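Local coordinates for protein oxidoreductase (Thermotoga maritima, PDB 1ZH8) that binds NADP in a Rossmann-fold domain and probably catalyses NAD(P)-dependent oxidation or reduction of an alcohol or carbonyl substrate, as in other GFO/IDH/MocA oxidoreductases, at residues Ile47-Ser52 and Glu75-Ser80; Ala29-His34 and Glu59-Met64; Glu93-Phe98 and Val109-Pro114. All coordinates share one frame; numbering follows the deposited sequence.

All three contacts lie in the dinucleotide-binding Rossmann domain, and each has a residue on the bound NADP. Contact 1 serves the adenosine end, where Ser52 holds the 2'-phosphate; contact 2 offers the amide of Ala29 to the pyrophosphate; contact 3 carries Glu112 and Lys113 to the nicotinamide half and Leu94 to the adenine. Contacts 1 and 2, with centres about 14 Å apart, interleave along the chain and touch where Val50 CG2 packs 3.6 Å from Phe61 CD2. Contacts 2 and 3, about 18 Å apart between centres, meet through a probable hydrogen bond of 2.6 Å between His34 NE2 and Glu112 OE2. Contacts 1 and 3 do not touch, but both reach the six-stranded parallel sheet.

Contact 1: Ile47-Ser52 and Glu75-Ser80. With NAP (NADP nicotinamide-adenine-dinucleotide phosphate), chain D.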
loop_
_atom_site.group_PDB
_atom_site.type_symbol
_atom_site.label_atom_id
_atom_site.label_comp_id
_atom_site.label_asym_id
_atom_site.label_seq_id
_atom_site.Cartn_x
_atom_site.Cartn_y
_atom_site.Cartn_z
ATOM N N ILE A 47 14.768 -35.511 -23.580
ATOM C CA ILE A 47 14.709 -34.489 -24.618
ATOM C C ILE A 47 15.163 -35.094 -25.927
ATOM O O ILE A 47 16.318 -35.452 -26.096
ATOM C CB ILE A 47 15.520 -33.267 -24.249
ATOM C CG1 ILE A 47 14.913 -32.635 -22.980
ATOM C CG2 ILE A 47 15.583 -32.297 -25.441
ATOM C CD1 ILE A 47 15.816 -31.671 -22.264
ATOM N N THR A 48 14.215 -35.227 -26.837
ATOM C CA THR A 48 14.420 -35.913 -28.087
ATOM C C THR A 48 14.421 -34.958 -29.282
ATOM O O THR A 48 14.863 -35.344 -30.369
ATOM C CB THR A 48 13.300 -36.916 -28.313
ATOM O OG1 THR A 48 12.035 -36.246 -28.172
ATOM C CG2 THR A 48 13.391 -38.038 -27.302
ATOM N N ALA A 49 13.914 -33.728 -29.092
ATOM C CA ALA A 49 13.841 -32.755 -30.188
ATOM C C ALA A 49 13.934 -31.324 -29.712
ATOM O O ALA A 49 13.593 -31.006 -28.579
ATOM C CB ALA A 49 12.577 -32.953 -31.036
ATOM N N VAL A 50 14.361 -30.453 -30.616
ATOM C CA VAL A 50 14.726 -29.088 -30.284
ATOM C C VAL A 50 14.518 -28.236 -31.534
ATOM O O VAL A 50 14.739 -28.699 -32.666
ATOM C CB VAL A 50 16.207 -29.054 -29.777
ATOM C CG1 VAL A 50 16.910 -27.792 -30.149
ATOM C CG2 VAL A 50 16.263 -29.270 -28.269
ATOM N N THR A 51 14.047 -27.006 -31.330
ATOM C CA THR A 51 13.858 -26.064 -32.428
ATOM C C THR A 51 13.911 -24.641 -31.886
ATOM O O THR A 51 13.560 -24.407 -30.727
ATOM C CB THR A 51 12.523 -26.328 -33.155
ATOM O OG1 THR A 51 12.478 -25.591 -34.382
ATOM C CG2 THR A 51 11.334 -25.957 -32.280
ATOM N N SER A 52 14.383 -23.695 -32.700
ATOM C CA SER A 52 14.412 -22.291 -32.275
ATOM C C SER A 52 14.260 -21.364 -33.485
ATOM O O SER A 52 14.295 -21.839 -34.604
ATOM C CB SER A 52 15.702 -21.992 -31.503
ATOM O OG SER A 52 15.470 -20.999 -30.510
ATOM N N GLU A 75 6.555 -26.907 -36.514
ATOM C CA GLU A 75 5.552 -27.733 -37.195
ATOM C C GLU A 75 6.171 -29.070 -37.592
ATOM O O GLU A 75 5.492 -30.098 -37.542
ATOM C CB GLU A 75 4.980 -27.030 -38.441
ATOM C CG GLU A 75 4.089 -25.810 -38.184
ATOM C CD GLU A 75 4.872 -24.534 -37.838
ATOM O OE1 GLU A 75 6.122 -24.552 -37.843
ATOM O OE2 GLU A 75 4.230 -23.501 -37.552
ATOM N N GLU A 76 7.451 -29.055 -37.975
ATOM C CA GLU A 76 8.144 -30.289 -38.369
ATOM C C GLU A 76 8.429 -31.134 -37.144
ATOM O O GLU A 76 8.261 -32.358 -37.171
ATOM C CB GLU A 76 9.445 -30.032 -39.153
ATOM C CG GLU A 76 10.109 -31.332 -39.649
ATOM C CD GLU A 76 11.386 -31.137 -40.498
ATOM O OE1 GLU A 76 11.939 -30.014 -40.540
ATOM O OE2 GLU A 76 11.844 -32.134 -41.118
ATOM N N LEU A 77 8.857 -30.474 -36.069
ATOM C CA LEU A 77 9.094 -31.162 -34.806
ATOM C C LEU A 77 7.840 -31.898 -34.395
ATOM O O LEU A 77 7.904 -33.069 -34.040
ATOM C CB LEU A 77 9.484 -30.165 -33.742
ATOM C CG LEU A 77 9.805 -30.676 -32.350
ATOM C CD1 LEU A 77 10.972 -29.871 -31.791
ATOM C CD2 LEU A 77 8.589 -30.559 -31.481
ATOM N N LEU A 78 6.697 -31.209 -34.482
ATOM C CA LEU A 78 5.418 -31.774 -34.077
ATOM C C LEU A 78 5.027 -32.994 -34.897
ATOM O O LEU A 78 4.304 -33.853 -34.409
ATOM C CB LEU A 78 4.285 -30.740 -34.134
ATOM C CG LEU A 78 4.121 -29.631 -33.083
ATOM C CD1 LEU A 78 2.880 -28.778 -33.434
ATOM C CD2 LEU A 78 4.054 -30.141 -31.640
ATOM N N GLU A 79 5.493 -33.069 -36.137
ATOM C CA GLU A 79 5.025 -34.100 -37.061
ATOM C C GLU A 79 6.032 -35.257 -37.123
ATOM O O GLU A 79 5.742 -36.318 -37.679
ATOM C CB GLU A 79 4.698 -33.464 -38.430
ATOM C CG GLU A 79 4.439 -34.403 -39.608
ATOM C CD GLU A 79 3.072 -35.126 -39.597
ATOM O OE1 GLU A 79 2.184 -34.806 -38.753
ATOM O OE2 GLU A 79 2.898 -36.024 -40.473
ATOM N N SER A 80 7.188 -35.064 -36.487
ATOM C CA SER A 80 8.308 -36.002 -36.580
ATOM C C SER A 80 8.047 -37.339 -35.919
ATOM O O SER A 80 8.746 -38.309 -36.201
ATOM C CB SER A 80 9.560 -35.402 -35.947
ATOM O OG SER A 80 9.406 -35.340 -34.537
HETATM P PA NAP D . 14.107 -15.286 -24.688
HETATM O O1A NAP D . 15.493 -15.409 -24.166
HETATM O O2A NAP D . 13.946 -14.216 -25.685
HETATM O O5B NAP D . 13.648 -16.723 -25.231
HETATM C C5B NAP D . 12.737 -16.823 -26.301
HETATM C C4B NAP D . 13.260 -17.873 -27.262
HETATM O O4B NAP D . 12.274 -18.177 -28.241
HETATM C C3B NAP D . 14.488 -17.389 -28.023
HETATM O O3B NAP D . 15.297 -18.519 -28.171
HETATM C C2B NAP D . 13.877 -16.977 -29.351
HETATM O O2B NAP D . 14.633 -16.777 -30.540
HETATM C C1B NAP D . 12.865 -18.088 -29.528
HETATM N N9A NAP D . 11.874 -17.741 -30.543
HETATM C C8A NAP D . 11.384 -16.494 -30.861
HETATM N N7A NAP D . 10.472 -16.641 -31.848
HETATM C C5A NAP D . 10.385 -17.960 -32.162
HETATM C C6A NAP D . 9.631 -18.672 -33.086
HETATM N N6A NAP D . 8.798 -18.047 -33.902
HETATM N N1A NAP D . 9.743 -20.035 -33.162
HETATM C C2A NAP D . 10.621 -20.693 -32.334
HETATM N N3A NAP D . 11.377 -19.998 -31.425
HETATM C C4A NAP D . 11.257 -18.658 -31.341
HETATM O O3 NAP D . 13.125 -14.975 -23.467
HETATM P PN NAP D . 12.991 -15.896 -22.156
HETATM O O1N NAP D . 13.645 -17.238 -22.272
HETATM O O2N NAP D . 13.312 -14.935 -21.110
HETATM O O5D NAP D . 11.410 -16.189 -22.042
HETATM C C5D NAP D . 10.734 -17.205 -22.762
HETATM C C4D NAP D . 9.490 -17.618 -21.979
HETATM O O4D NAP D . 9.886 -18.034 -20.677
HETATM C C3D NAP D . 8.536 -16.434 -21.791
HETATM O O3D NAP D . 7.197 -16.841 -21.949
HETATM C C2D NAP D . 8.756 -15.979 -20.369
HETATM O O2D NAP D . 7.598 -15.411 -19.792
HETATM C C1D NAP D . 9.187 -17.275 -19.697
HETATM N N1N NAP D . 10.023 -17.002 -18.531
HETATM C C2N NAP D . 9.606 -17.473 -17.318
HETATM C C3N NAP D . 10.358 -17.235 -16.164
HETATM C C7N NAP D . 10.022 -17.938 -14.872
HETATM O O7N NAP D . 10.813 -17.612 -13.755
HETATM N N7N NAP D . 9.022 -18.838 -14.795
HETATM C C4N NAP D . 11.554 -16.511 -16.267
HETATM C C5N NAP D . 11.983 -16.044 -17.516
HETATM C C6N NAP D . 11.202 -16.296 -18.649
HETATM P P2B NAP D . 16.116 -17.226 -30.980
HETATM O O1X NAP D . 16.125 -18.629 -31.549
HETATM O O2X NAP D . 17.069 -17.190 -29.808
HETATM O O3X NAP D . 16.504 -16.216 -32.038
#
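In the NADP-binding Rossmann fold, strand 45-51 of the parallel sheet is packed by helix 74-79, and the meeting of Ala49 and Thr51 with Leu77 is the buried seam between them. The short segments run nearly antiparallel, at 166°, with their axes 8.9 Å apart. Leu77 does the work from the helix side: its CG stands anti to the backbone N (chi1 -179°), which carries CD1 onto the strand, 3.6 Å from Ala49 CB. The same methyl lies against the backbone at Val50 N and is 4.0 Å from Thr51 CG2, the two side chains meeting at a slant. Thr51 thus gives its methyl to the helix while OG1 is hydrogen-bonded to the carbonyl of Phe71 on the neighbouring strand. On the helix, Leu77 O accepts from both Ser80 N and Ser80 OG. Just past the strand the chain reaches the cofactor: Ser52 OG, also bonded to the amide of Cys26, donates to phosphate oxygen O1X of NADP at 2.7 Å.

Contact 2: Ala29-His34 and Glu59-Met64; sequences AARELH and EEFAKM. With NAP (NADP nicotinamide-adenine-dinucleotide phosphate), chain D.
Phe61 points its ring edge at helix 28-39, where Ala30 and Arg31 receive it. With CG anti to the backbone N (chi1 -170°), the ring extends from helix 55-65 so that CE1 comes 3.6 Å from Ala30 O, which sits at the edge in the plane of the ring, and 3.9 Å from Ala30 CB. Arg31 passes it at a slant, and its aliphatic stem makes the contact, with CG 4.0 Å from Phe61 CD1. Farther along that stem, Arg31 CD rests 4.0 Å from SE of Met64, a selenomethionine. The chain then bends at chi3, and NH1 forms a salt bridge of 3.2 Å with Glu32 OE2. Replacing Arg31 with an alanine would probably leave CD1 of Phe61 and the selenium of Met64 with less to pack on, and take from Glu32 OE2 its salt bridge with Arg31. The two segments run 25° from parallel, and their helices belong to successive beta-alpha units of the Rossmann fold. Ala29 N donates to NADP O1N at 2.8 Å, nearly straight at 168°. The contact is thus mainly van der Waals, with the carbonyl of Ala30 at the ring edge, while the amide of Ala29 is turned to the pyrophosphate.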
loop_
_atom_site.group_PDB
_atom_site.type_symbol
_atom_site.label_atom_id
_atom_site.label_comp_id
_atom_site.label_asym_id
_atom_site.label_seq_id
_atom_site.Cartn_x
_atom_site.Cartn_y
_atom_site.Cartn_z
ATOM N N ALA A 29 15.197 -18.813 -20.489
ATOM C CA ALA A 29 14.485 -19.771 -19.649
ATOM C C ALA A 29 14.857 -21.214 -19.980
ATOM O O ALA A 29 15.137 -22.017 -19.072
ATOM C CB ALA A 29 13.010 -19.569 -19.745
ATOM N N ALA A 30 14.890 -21.550 -21.269
ATOM C CA ALA A 30 15.199 -22.919 -21.650
ATOM C C ALA A 30 16.596 -23.347 -21.156
ATOM O O ALA A 30 16.747 -24.421 -20.588
ATOM C CB ALA A 30 15.072 -23.099 -23.154
ATOM N N ARG A 31 17.602 -22.503 -21.373
ATOM C CA ARG A 31 18.970 -22.825 -21.034
ATOM C C ARG A 31 19.176 -22.820 -19.532
ATOM O O ARG A 31 19.836 -23.701 -18.984
ATOM C CB ARG A 31 19.931 -21.785 -21.629
ATOM C CG ARG A 31 20.263 -21.906 -23.119
ATOM C CD ARG A 31 21.489 -21.040 -23.465
ATOM N NE ARG A 31 21.109 -19.635 -23.480
ATOM C CZ ARG A 31 21.437 -18.727 -22.560
ATOM N NH1 ARG A 31 22.211 -19.034 -21.518
ATOM N NH2 ARG A 31 20.980 -17.490 -22.697
ATOM N N GLU A 32 18.616 -21.817 -18.859
ATOM C CA GLU A 32 19.111 -21.453 -17.541
ATOM C C GLU A 32 18.197 -21.947 -16.437
ATOM O O GLU A 32 18.640 -22.164 -15.303
ATOM C CB GLU A 32 19.343 -19.935 -17.447
ATOM C CG GLU A 32 20.629 -19.474 -18.163
ATOM C CD GLU A 32 20.935 -17.976 -18.017
ATOM O OE1 GLU A 32 20.289 -17.299 -17.180
ATOM O OE2 GLU A 32 21.832 -17.481 -18.743
ATOM N N LEU A 33 16.929 -22.142 -16.786
ATOM C CA LEU A 33 15.907 -22.455 -15.805
ATOM C C LEU A 33 15.344 -23.863 -16.059
ATOM O O LEU A 33 15.272 -24.676 -15.143
ATOM C CB LEU A 33 14.818 -21.365 -15.822
ATOM C CG LEU A 33 15.284 -19.924 -15.517
ATOM C CD1 LEU A 33 14.130 -18.954 -15.589
ATOM C CD2 LEU A 33 15.958 -19.807 -14.131
ATOM N N HIS A 34 14.997 -24.164 -17.316
ATOM C CA HIS A 34 14.388 -25.461 -17.653
ATOM C C HIS A 34 15.362 -26.616 -17.740
ATOM O O HIS A 34 15.123 -27.664 -17.164
ATOM C CB HIS A 34 13.512 -25.363 -18.906
ATOM C CG HIS A 34 12.218 -24.650 -18.667
ATOM N ND1 HIS A 34 11.054 -24.971 -19.331
ATOM C CD2 HIS A 34 11.898 -23.653 -17.805
ATOM C CE1 HIS A 34 10.081 -24.183 -18.909
ATOM N NE2 HIS A 34 10.566 -23.380 -17.977
ATOM N N GLU A 59 21.152 -25.383 -32.020
ATOM C CA GLU A 59 22.290 -26.297 -32.082
ATOM C C GLU A 59 23.158 -26.239 -30.811
ATOM O O GLU A 59 23.588 -27.284 -30.308
ATOM C CB GLU A 59 23.129 -26.034 -33.327
ATOM C CG GLU A 59 22.444 -26.427 -34.642
ATOM C CD GLU A 59 23.228 -25.981 -35.873
ATOM O OE1 GLU A 59 24.027 -25.011 -35.770
ATOM O OE2 GLU A 59 23.044 -26.596 -36.945
ATOM N N GLU A 60 23.399 -25.027 -30.297
ATOM C CA GLU A 60 24.123 -24.836 -29.030
ATOM C C GLU A 60 23.350 -25.509 -27.903
ATOM O O GLU A 60 23.921 -26.205 -27.076
ATOM C CB GLU A 60 24.297 -23.344 -28.693
ATOM C CG GLU A 60 25.334 -22.566 -29.508
ATOM C CD GLU A 60 25.088 -21.025 -29.516
ATOM O OE1 GLU A 60 24.389 -20.480 -28.612
ATOM O OE2 GLU A 60 25.602 -20.353 -30.446
ATOM N N PHE A 61 22.040 -25.289 -27.877
ATOM C CA PHE A 61 21.178 -25.960 -26.916
ATOM C C PHE A 61 21.242 -27.486 -27.055
ATOM O O PHE A 61 21.379 -28.184 -26.044
ATOM C CB PHE A 61 19.739 -25.466 -27.035
ATOM C CG PHE A 61 18.842 -25.943 -25.926
ATOM C CD1 PHE A 61 18.772 -25.251 -24.729
ATOM C CD2 PHE A 61 18.078 -27.095 -26.078
ATOM C CE1 PHE A 61 17.942 -25.694 -23.703
ATOM C CE2 PHE A 61 17.252 -27.538 -25.054
ATOM C CZ PHE A 61 17.186 -26.845 -23.870
ATOM N N ALA A 62 21.143 -28.004 -28.285
ATOM C CA ALA A 62 21.307 -29.446 -28.516
ATOM C C ALA A 62 22.569 -30.024 -27.844
ATOM O O ALA A 62 22.512 -31.110 -27.263
ATOM C CB ALA A 62 21.287 -29.780 -30.004
ATOM N N LYS A 63 23.690 -29.306 -27.909
ATOM C CA LYS A 63 24.948 -29.813 -27.339
ATOM C C LYS A 63 24.902 -29.888 -25.816
ATOM O O LYS A 63 25.392 -30.858 -25.230
ATOM C CB LYS A 63 26.176 -29.006 -27.802
ATOM C CG LYS A 63 26.664 -29.374 -29.196
ATOM C CD LYS A 63 28.102 -28.923 -29.425
HETATM N N MSE A 64 24.318 -28.871 -25.179
HETATM C CA MSE A 64 24.110 -28.896 -23.738
HETATM C C MSE A 64 23.280 -30.125 -23.309
HETATM O O MSE A 64 23.524 -30.695 -22.252
HETATM C CB MSE A 64 23.460 -27.590 -23.263
HETATM C CG MSE A 64 24.277 -26.310 -23.557
HETATM SE SE MSE A 64 23.320 -24.580 -23.163
HETATM C CE MSE A 64 23.957 -24.273 -21.250
HETATM P PA NAP D . 14.107 -15.286 -24.688
HETATM O O1A NAP D . 15.493 -15.409 -24.166
HETATM O O2A NAP D . 13.946 -14.216 -25.685
HETATM O O5B NAP D . 13.648 -16.723 -25.231
HETATM C C5B NAP D . 12.737 -16.823 -26.301
HETATM C C4B NAP D . 13.260 -17.873 -27.262
HETATM O O4B NAP D . 12.274 -18.177 -28.241
HETATM C C3B NAP D . 14.488 -17.389 -28.023
HETATM O O3B NAP D . 15.297 -18.519 -28.171
HETATM C C2B NAP D . 13.877 -16.977 -29.351
HETATM O O2B NAP D . 14.633 -16.777 -30.540
HETATM C C1B NAP D . 12.865 -18.088 -29.528
HETATM N N9A NAP D . 11.874 -17.741 -30.543
HETATM C C8A NAP D . 11.384 -16.494 -30.861
HETATM N N7A NAP D . 10.472 -16.641 -31.848
HETATM C C5A NAP D . 10.385 -17.960 -32.162
HETATM C C6A NAP D . 9.631 -18.672 -33.086
HETATM N N6A NAP D . 8.798 -18.047 -33.902
HETATM N N1A NAP D . 9.743 -20.035 -33.162
HETATM C C2A NAP D . 10.621 -20.693 -32.334
HETATM N N3A NAP D . 11.377 -19.998 -31.425
HETATM C C4A NAP D . 11.257 -18.658 -31.341
HETATM O O3 NAP D . 13.125 -14.975 -23.467
HETATM P PN NAP D . 12.991 -15.896 -22.156
HETATM O O1N NAP D . 13.645 -17.238 -22.272
HETATM O O2N NAP D . 13.312 -14.935 -21.110
HETATM O O5D NAP D . 11.410 -16.189 -22.042
HETATM C C5D NAP D . 10.734 -17.205 -22.762
HETATM C C4D NAP D . 9.490 -17.618 -21.979
HETATM O O4D NAP D . 9.886 -18.034 -20.677
HETATM C C3D NAP D . 8.536 -16.434 -21.791
HETATM O O3D NAP D . 7.197 -16.841 -21.949
HETATM C C2D NAP D . 8.756 -15.979 -20.369
HETATM O O2D NAP D . 7.598 -15.411 -19.792
HETATM C C1D NAP D . 9.187 -17.275 -19.697
HETATM N N1N NAP D . 10.023 -17.002 -18.531
HETATM C C2N NAP D . 9.606 -17.473 -17.318
HETATM C C3N NAP D . 10.358 -17.235 -16.164
HETATM C C7N NAP D . 10.022 -17.938 -14.872
HETATM O O7N NAP D . 10.813 -17.612 -13.755
HETATM N N7N NAP D . 9.022 -18.838 -14.795
HETATM C C4N NAP D . 11.554 -16.511 -16.267
HETATM C C5N NAP D . 11.983 -16.044 -17.516
HETATM C C6N NAP D . 11.202 -16.296 -18.649
HETATM P P2B NAP D . 16.116 -17.226 -30.980
HETATM O O1X NAP D . 16.125 -18.629 -31.549
HETATM O O2X NAP D . 17.069 -17.190 -29.808
HETATM O O3X NAP D . 16.504 -16.216 -32.038
#

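Contact 3: Glu93-Phe98 and Val109-Pro114; sequences ELNLPF and VICEKP. With NAP (NADP nicotinamide-adenine-dinucleotide phosphate), chain D.
The chain runs from the first turn of helix 95-104 back into strand 108-112, bringing the CA atoms of Asn95 and Cys111 7.1 Å apart within a beta-alpha-beta unit of the Rossmann fold, and a cis peptide bond before Pro114 follows in the loop beyond the strand. The carboxamide of Asn95 lies alongside the thiol of Cys111, its CG 3.4 Å from SG; the SG of Cys111, set anti to its backbone N (chi1 -178°), faces the helix. The amide nitrogen reaches past the sulfur to the chain beyond the strand, where Asn95 ND2 is hydrogen-bonded to the carbonyl of Ile115. This buried amide thereby ties the start of the helix to the turn that follows the strand. CB and CG of Glu112 lie against the nicotinamide ribose, and the bend at chi2 turns the carboxylate to the carboxamide of NADP, where OE1 accepts from N7N at 3.2 Å and 171°; OE2 is taken by His34. On the helix side of the pocket, Leu94 CD1 packs 3.6 Å from adenine C6A. Lys113, its NZ also salt-bridged to Asp198, grips one ribose hydroxyl twice: NADP O2D donates to Lys113 O at 2.6 Å and accepts from Lys113 NZ at 3.3 Å.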
loop_
_atom_site.group_PDB
_atom_site.type_symbol
_atom_site.label_atom_id
_atom_site.label_comp_id
_atom_site.label_asym_id
_atom_site.label_seq_id
_atom_site.Cartn_x
_atom_site.Cartn_y
_atom_site.Cartn_z
ATOM N N GLU A 93 3.503 -13.843 -27.148
ATOM C CA GLU A 93 2.621 -13.731 -28.332
ATOM C C GLU A 93 2.407 -15.071 -29.051
ATOM O O GLU A 93 1.417 -15.233 -29.781
ATOM C CB GLU A 93 3.134 -12.672 -29.337
ATOM C CG GLU A 93 4.405 -13.073 -30.070
ATOM C CD GLU A 93 5.116 -11.909 -30.748
ATOM O OE1 GLU A 93 4.727 -11.541 -31.886
ATOM O OE2 GLU A 93 6.084 -11.373 -30.160
ATOM N N LEU A 94 3.325 -16.020 -28.825
ATOM C CA LEU A 94 3.289 -17.311 -29.505
ATOM C C LEU A 94 2.565 -18.422 -28.758
ATOM O O LEU A 94 2.229 -19.427 -29.377
ATOM C CB LEU A 94 4.704 -17.780 -29.888
ATOM C CG LEU A 94 5.540 -16.856 -30.780
ATOM C CD1 LEU A 94 6.936 -17.440 -30.960
ATOM C CD2 LEU A 94 4.862 -16.536 -32.152
ATOM N N ASN A 95 2.330 -18.262 -27.453
ATOM C CA ASN A 95 1.663 -19.311 -26.665
ATOM C C ASN A 95 0.419 -19.859 -27.345
ATOM O O ASN A 95 0.391 -21.051 -27.707
ATOM C CB ASN A 95 1.333 -18.851 -25.237
ATOM C CG ASN A 95 2.585 -18.490 -24.431
ATOM O OD1 ASN A 95 3.715 -18.619 -24.918
ATOM N ND2 ASN A 95 2.388 -18.035 -23.191
ATOM N N LEU A 96 -0.590 -19.002 -27.546
ATOM C CA LEU A 96 -1.862 -19.453 -28.138
ATOM C C LEU A 96 -1.671 -20.265 -29.438
ATOM O O LEU A 96 -1.987 -21.452 -29.457
ATOM C CB LEU A 96 -2.883 -18.305 -28.321
ATOM C CG LEU A 96 -4.162 -18.665 -29.114
ATOM C CD1 LEU A 96 -4.987 -19.745 -28.433
ATOM C CD2 LEU A 96 -5.033 -17.444 -29.409
ATOM N N PRO A 97 -1.146 -19.646 -30.514
ATOM C CA PRO A 97 -1.083 -20.449 -31.754
ATOM C C PRO A 97 -0.271 -21.738 -31.614
ATOM O O PRO A 97 -0.633 -22.742 -32.231
ATOM C CB PRO A 97 -0.444 -19.495 -32.787
ATOM C CG PRO A 97 0.191 -18.416 -31.990
ATOM C CD PRO A 97 -0.624 -18.276 -30.722
ATOM N N PHE A 98 0.777 -21.728 -30.790
ATOM C CA PHE A 98 1.645 -22.907 -30.653
ATOM C C PHE A 98 1.001 -24.018 -29.813
ATOM O O PHE A 98 1.142 -25.203 -30.122
ATOM C CB PHE A 98 3.022 -22.520 -30.112
ATOM C CG PHE A 98 3.981 -22.038 -31.165
ATOM C CD1 PHE A 98 3.542 -21.251 -32.234
ATOM C CD2 PHE A 98 5.338 -22.370 -31.089
ATOM C CE1 PHE A 98 4.446 -20.811 -33.224
ATOM C CE2 PHE A 98 6.241 -21.927 -32.036
ATOM C CZ PHE A 98 5.806 -21.150 -33.114
ATOM N N VAL A 109 1.370 -30.172 -23.877
ATOM C CA VAL A 109 2.134 -28.928 -23.861
ATOM C C VAL A 109 2.373 -28.461 -22.420
ATOM O O VAL A 109 1.423 -28.347 -21.640
ATOM C CB VAL A 109 1.383 -27.754 -24.562
ATOM C CG1 VAL A 109 2.350 -26.621 -24.856
ATOM C CG2 VAL A 109 0.716 -28.186 -25.825
ATOM N N ILE A 110 3.637 -28.211 -22.075
ATOM C CA ILE A 110 3.958 -27.359 -20.952
ATOM C C ILE A 110 4.442 -26.004 -21.468
ATOM O O ILE A 110 5.337 -25.919 -22.298
ATOM C CB ILE A 110 4.949 -28.003 -19.953
ATOM C CG1 ILE A 110 5.234 -27.042 -18.789
ATOM C CG2 ILE A 110 6.231 -28.472 -20.655
ATOM C CD1 ILE A 110 5.856 -27.735 -17.547
ATOM N N CYS A 111 3.826 -24.941 -20.984
ATOM C CA CYS A 111 4.054 -23.633 -21.542
ATOM C C CYS A 111 4.274 -22.633 -20.448
ATOM O O CYS A 111 3.588 -22.643 -19.423
ATOM C CB CYS A 111 2.859 -23.218 -22.402
ATOM S SG CYS A 111 3.048 -21.614 -23.212
ATOM N N GLU A 112 5.235 -21.760 -20.680
ATOM C CA GLU A 112 5.619 -20.756 -19.708
ATOM C C GLU A 112 4.535 -19.711 -19.489
ATOM O O GLU A 112 3.708 -19.458 -20.367
ATOM C CB GLU A 112 6.945 -20.084 -20.110
ATOM C CG GLU A 112 8.166 -20.759 -19.528
ATOM C CD GLU A 112 8.238 -20.609 -18.010
ATOM O OE1 GLU A 112 7.426 -19.844 -17.435
ATOM O OE2 GLU A 112 9.079 -21.276 -17.381
ATOM N N LYS A 113 4.552 -19.117 -18.301
ATOM C CA LYS A 113 3.720 -17.965 -18.011
ATOM C C LYS A 113 4.293 -16.774 -18.768
ATOM O O LYS A 113 5.447 -16.819 -19.185
ATOM C CB LYS A 113 3.713 -17.681 -16.498
ATOM C CG LYS A 113 5.054 -17.887 -15.755
ATOM C CD LYS A 113 6.219 -17.006 -16.274
ATOM C CE LYS A 113 5.963 -15.537 -16.038
ATOM N NZ LYS A 113 6.950 -14.667 -16.691
ATOM N N PRO A 114 3.498 -15.709 -18.970
ATOM C CA PRO A 114 2.042 -15.627 -18.742
ATOM C C PRO A 114 1.291 -16.543 -19.701
ATOM O O PRO A 114 1.813 -16.846 -20.787
ATOM C CB PRO A 114 1.714 -14.155 -19.043
ATOM C CG PRO A 114 3.092 -13.423 -18.964
ATOM C CD PRO A 114 4.073 -14.430 -19.435
HETATM P PA NAP D . 14.107 -15.286 -24.688
HETATM O O1A NAP D . 15.493 -15.409 -24.166
HETATM O O2A NAP D . 13.946 -14.216 -25.685
HETATM O O5B NAP D . 13.648 -16.723 -25.231
HETATM C C5B NAP D . 12.737 -16.823 -26.301
HETATM C C4B NAP D . 13.260 -17.873 -27.262
HETATM O O4B NAP D . 12.274 -18.177 -28.241
HETATM C C3B NAP D . 14.488 -17.389 -28.023
HETATM O O3B NAP D . 15.297 -18.519 -28.171
HETATM C C2B NAP D . 13.877 -16.977 -29.351
HETATM O O2B NAP D . 14.633 -16.777 -30.540
HETATM C C1B NAP D . 12.865 -18.088 -29.528
HETATM N N9A NAP D . 11.874 -17.741 -30.543
HETATM C C8A NAP D . 11.384 -16.494 -30.861
HETATM N N7A NAP D . 10.472 -16.641 -31.848
HETATM C C5A NAP D . 10.385 -17.960 -32.162
HETATM C C6A NAP D . 9.631 -18.672 -33.086
HETATM N N6A NAP D . 8.798 -18.047 -33.902
HETATM N N1A NAP D . 9.743 -20.035 -33.162
HETATM C C2A NAP D . 10.621 -20.693 -32.334
HETATM N N3A NAP D . 11.377 -19.998 -31.425
HETATM C C4A NAP D . 11.257 -18.658 -31.341
HETATM O O3 NAP D . 13.125 -14.975 -23.467
HETATM P PN NAP D . 12.991 -15.896 -22.156
HETATM O O1N NAP D . 13.645 -17.238 -22.272
HETATM O O2N NAP D . 13.312 -14.935 -21.110
HETATM O O5D NAP D . 11.410 -16.189 -22.042
HETATM C C5D NAP D . 10.734 -17.205 -22.762
HETATM C C4D NAP D . 9.490 -17.618 -21.979
HETATM O O4D NAP D . 9.886 -18.034 -20.677
HETATM C C3D NAP D . 8.536 -16.434 -21.791
HETATM O O3D NAP D . 7.197 -16.841 -21.949
HETATM C C2D NAP D . 8.756 -15.979 -20.369
HETATM O O2D NAP D . 7.598 -15.411 -19.792
HETATM C C1D NAP D . 9.187 -17.275 -19.697
HETATM N N1N NAP D . 10.023 -17.002 -18.531
HETATM C C2N NAP D . 9.606 -17.473 -17.318
HETATM C C3N NAP D . 10.358 -17.235 -16.164
HETATM C C7N NAP D . 10.022 -17.938 -14.872
HETATM O O7N NAP D . 10.813 -17.612 -13.755
HETATM N N7N NAP D . 9.022 -18.838 -14.795
HETATM C C4N NAP D . 11.554 -16.511 -16.267
HETATM C C5N NAP D . 11.983 -16.044 -17.516
HETATM C C6N NAP D . 11.202 -16.296 -18.649
HETATM P P2B NAP D . 16.116 -17.226 -30.980
HETATM O O1X NAP D . 16.125 -18.629 -31.549
HETATM O O2X NAP D . 17.069 -17.190 -29.808
HETATM O O3X NAP D . 16.504 -16.216 -32.038
#